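Local coordinates for putative chitobiase (Bacteroides thetaiotaomicron, PDB 3HNM), which is of unknown function but contains an F5/8 type C domain, a beta-sandwich fold that in relatives often binds carbohydrate, at residues G17-N25 with E61-G72. Sequence-based numbering, arbitrary orientation.
Sequences GWSVIDFNN and EPLPYYFVFDMG
Asn25 stacks its side-chain amide on the ring of Tyr65, the planes 23° apart, where edge strand 20-23 runs out beside antiparallel strand 65-71. With CG anti to the backbone N (chi1 -175°), CB makes a CH-pi contact with the ring, CG rides over CE1 and CZ, ND2 reaches on to CB of Glu61, and OD1 accepts a hydrogen bond from the backbone N of Arg56. Leu63 CD2 lies against the opposite face, toward the rim, and Tyr65 OH donates to Glu61 O at 2.6 Å. Replacing Tyr65 by alanine would probably leave the Asn25 amide without its stacking surface and Glu61 O without this donor. Next door, Asn24 bonds to backbone on either side of Tyr65: OD1 accepts from Tyr66 N (3.0 Å), while ND2 donates to Pro64 O in the carbonyl plane. Asp22 OD2, at the Tyr66 ring edge, accepts from Tyr66 OH on its syn side, somewhat out of the carboxylate plane. A classic beta bulge sets Ile21 and Asp22 against Val68. At the far end Met71, a selenomethionine, lays CG over the Trp18 five-membered ring. Trp18 and Phe69 meet strand 156-166 inside the sandwich, whereas backbone bonds, the Asn24 amide and the Asp22 carboxylate fasten the edge strand.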
# COMPACT_ATOMS: atom_id res chain seq x y z
N GLY A 17 -12.84 -1.72 8.25
CA GLY A 17 -13.10 -0.39 8.76
C GLY A 17 -12.13 0.56 8.07
O GLY A 17 -12.22 1.78 8.23
N TRP A 18 -11.20 -0.01 7.31
CA TRP A 18 -10.18 0.75 6.58
C TRP A 18 -10.76 1.62 5.47
O TRP A 18 -11.92 1.45 5.07
CB TRP A 18 -9.15 -0.18 5.98
CG TRP A 18 -8.24 -0.79 6.96
CD1 TRP A 18 -8.53 -1.14 8.25
CD2 TRP A 18 -6.89 -1.20 6.73
NE1 TRP A 18 -7.45 -1.76 8.83
CE2 TRP A 18 -6.43 -1.81 7.91
CE3 TRP A 18 -6.02 -1.12 5.63
CZ2 TRP A 18 -5.15 -2.34 8.03
CZ3 TRP A 18 -4.75 -1.65 5.75
CH2 TRP A 18 -4.32 -2.25 6.93
N SER A 19 -9.94 2.54 4.96
CA SER A 19 -10.36 3.45 3.89
C SER A 19 -9.28 4.48 3.54
O SER A 19 -8.92 5.31 4.37
CB SER A 19 -11.64 4.16 4.32
OG SER A 19 -11.58 4.51 5.69
N VAL A 20 -8.77 4.42 2.31
CA VAL A 20 -7.73 5.35 1.86
C VAL A 20 -8.24 6.77 1.95
O VAL A 20 -9.00 7.24 1.09
CB VAL A 20 -7.30 5.05 0.42
CG1 VAL A 20 -6.23 6.03 -0.02
CG2 VAL A 20 -6.76 3.64 0.32
N ILE A 21 -7.81 7.45 3.01
CA ILE A 21 -8.20 8.82 3.31
C ILE A 21 -7.34 9.85 2.58
O ILE A 21 -7.63 11.04 2.61
CB ILE A 21 -8.17 9.07 4.86
CG1 ILE A 21 -8.91 10.37 5.20
CG2 ILE A 21 -6.72 9.17 5.37
CD1 ILE A 21 -8.75 10.79 6.66
N ASP A 22 -6.29 9.40 1.91
CA ASP A 22 -5.47 10.34 1.17
C ASP A 22 -4.42 9.71 0.27
O ASP A 22 -3.81 8.69 0.61
CB ASP A 22 -4.81 11.34 2.12
CG ASP A 22 -3.95 12.34 1.39
OD1 ASP A 22 -4.21 12.58 0.20
OD2 ASP A 22 -3.02 12.90 1.99
N PHE A 23 -4.22 10.31 -0.90
CA PHE A 23 -3.22 9.82 -1.84
C PHE A 23 -2.85 10.96 -2.79
O PHE A 23 -3.46 12.03 -2.75
CB PHE A 23 -3.77 8.60 -2.60
CG PHE A 23 -5.00 8.88 -3.43
CD1 PHE A 23 -4.88 9.40 -4.72
CD2 PHE A 23 -6.27 8.65 -2.92
CE1 PHE A 23 -6.01 9.68 -5.48
CE2 PHE A 23 -7.41 8.93 -3.67
CZ PHE A 23 -7.27 9.45 -4.96
N ASN A 24 -1.83 10.74 -3.62
CA ASN A 24 -1.40 11.78 -4.55
C ASN A 24 -1.32 11.29 -6.00
O ASN A 24 -1.01 12.07 -6.90
CB ASN A 24 -0.04 12.35 -4.12
CG ASN A 24 1.14 11.48 -4.53
OD1 ASN A 24 1.06 10.25 -4.54
ND2 ASN A 24 2.26 12.11 -4.86
N ASN A 25 -1.59 10.01 -6.24
CA ASN A 25 -1.50 9.49 -7.60
C ASN A 25 -2.33 8.23 -7.87
O ASN A 25 -2.17 7.20 -7.21
CB ASN A 25 -0.01 9.27 -7.93
CG ASN A 25 0.24 8.85 -9.36
OD1 ASN A 25 -0.09 7.74 -9.74
ND2 ASN A 25 0.82 9.74 -10.17
N GLU A 61 3.40 10.70 -13.84
CA GLU A 61 3.79 11.59 -12.74
C GLU A 61 5.08 11.14 -12.04
O GLU A 61 5.29 9.95 -11.83
CB GLU A 61 2.66 11.66 -11.72
CG GLU A 61 1.38 12.26 -12.28
CD GLU A 61 1.45 13.77 -12.42
OE1 GLU A 61 2.57 14.32 -12.36
OE2 GLU A 61 0.37 14.41 -12.59
N PRO A 62 5.96 12.08 -11.68
CA PRO A 62 7.21 11.74 -11.01
C PRO A 62 7.01 11.29 -9.57
O PRO A 62 6.13 11.78 -8.87
CB PRO A 62 8.02 13.03 -11.10
CG PRO A 62 6.97 14.07 -11.00
CD PRO A 62 5.89 13.53 -11.93
N LEU A 63 7.81 10.33 -9.14
CA LEU A 63 7.71 9.79 -7.79
C LEU A 63 8.03 10.88 -6.77
O LEU A 63 8.61 11.91 -7.12
CB LEU A 63 8.66 8.60 -7.66
CG LEU A 63 8.39 7.43 -8.63
CD1 LEU A 63 9.62 6.53 -8.68
CD2 LEU A 63 7.16 6.62 -8.19
N PRO A 64 7.68 10.68 -5.49
CA PRO A 64 7.02 9.55 -4.85
C PRO A 64 5.50 9.60 -4.78
O PRO A 64 4.89 10.67 -4.76
CB PRO A 64 7.60 9.57 -3.47
CG PRO A 64 7.52 11.03 -3.18
CD PRO A 64 8.04 11.67 -4.46
N TYR A 65 4.93 8.40 -4.71
CA TYR A 65 3.50 8.17 -4.60
C TYR A 65 3.25 7.73 -3.18
O TYR A 65 3.98 6.90 -2.66
CB TYR A 65 3.11 7.04 -5.54
CG TYR A 65 3.46 7.28 -6.98
CD1 TYR A 65 3.53 8.56 -7.50
CD2 TYR A 65 3.59 6.20 -7.86
CE1 TYR A 65 3.69 8.78 -8.85
CE2 TYR A 65 3.74 6.40 -9.22
CZ TYR A 65 3.78 7.70 -9.71
OH TYR A 65 3.83 7.92 -11.07
N TYR A 66 2.22 8.28 -2.54
CA TYR A 66 1.95 7.91 -1.16
C TYR A 66 0.47 7.69 -0.93
O TYR A 66 -0.36 8.12 -1.71
CB TYR A 66 2.45 8.99 -0.23
CG TYR A 66 1.56 10.19 -0.19
CD1 TYR A 66 0.46 10.22 0.65
CD2 TYR A 66 1.81 11.29 -0.98
CE1 TYR A 66 -0.37 11.33 0.70
CE2 TYR A 66 0.98 12.41 -0.95
CZ TYR A 66 -0.10 12.43 -0.10
OH TYR A 66 -0.90 13.55 -0.04
N PHE A 67 0.16 7.02 0.17
CA PHE A 67 -1.22 6.73 0.49
C PHE A 67 -1.36 6.81 1.98
O PHE A 67 -0.42 6.49 2.69
CB PHE A 67 -1.54 5.31 0.06
CG PHE A 67 -1.33 5.05 -1.38
CD1 PHE A 67 -2.35 5.30 -2.29
CD2 PHE A 67 -0.16 4.47 -1.83
CE1 PHE A 67 -2.21 4.96 -3.62
CE2 PHE A 67 0.01 4.12 -3.17
CZ PHE A 67 -1.02 4.37 -4.07
N VAL A 68 -2.52 7.22 2.46
CA VAL A 68 -2.74 7.33 3.89
C VAL A 68 -3.96 6.51 4.27
O VAL A 68 -5.09 6.95 4.12
CB VAL A 68 -2.99 8.80 4.28
CG1 VAL A 68 -3.10 8.93 5.79
CG2 VAL A 68 -1.87 9.67 3.73
N PHE A 69 -3.72 5.30 4.76
CA PHE A 69 -4.82 4.41 5.14
C PHE A 69 -5.37 4.70 6.51
O PHE A 69 -4.61 4.88 7.46
CB PHE A 69 -4.32 2.99 5.10
CG PHE A 69 -3.65 2.63 3.82
CD1 PHE A 69 -4.40 2.47 2.66
CD2 PHE A 69 -2.27 2.47 3.76
CE1 PHE A 69 -3.78 2.15 1.46
CE2 PHE A 69 -1.65 2.14 2.56
CZ PHE A 69 -2.40 1.98 1.41
N ASP A 70 -6.69 4.75 6.63
CA ASP A 70 -7.31 4.99 7.94
C ASP A 70 -7.90 3.67 8.46
O ASP A 70 -9.00 3.29 8.08
CB ASP A 70 -8.41 6.04 7.84
CG ASP A 70 -8.99 6.39 9.19
OD1 ASP A 70 -8.84 5.54 10.10
OD2 ASP A 70 -9.59 7.48 9.34
N MSE A 71 -7.19 3.00 9.37
CA MSE A 71 -7.65 1.72 9.90
C MSE A 71 -8.90 1.79 10.76
O MSE A 71 -9.39 0.76 11.22
CB MSE A 71 -6.53 1.06 10.70
CG MSE A 71 -5.40 0.55 9.84
SE MSE A 71 -3.87 -0.05 10.90
CE MSE A 71 -4.49 -1.85 11.34
N GLY A 72 -9.41 3.00 10.96
CA GLY A 72 -10.63 3.18 11.74
C GLY A 72 -10.38 3.37 13.23
O GLY A 72 -10.75 4.39 13.81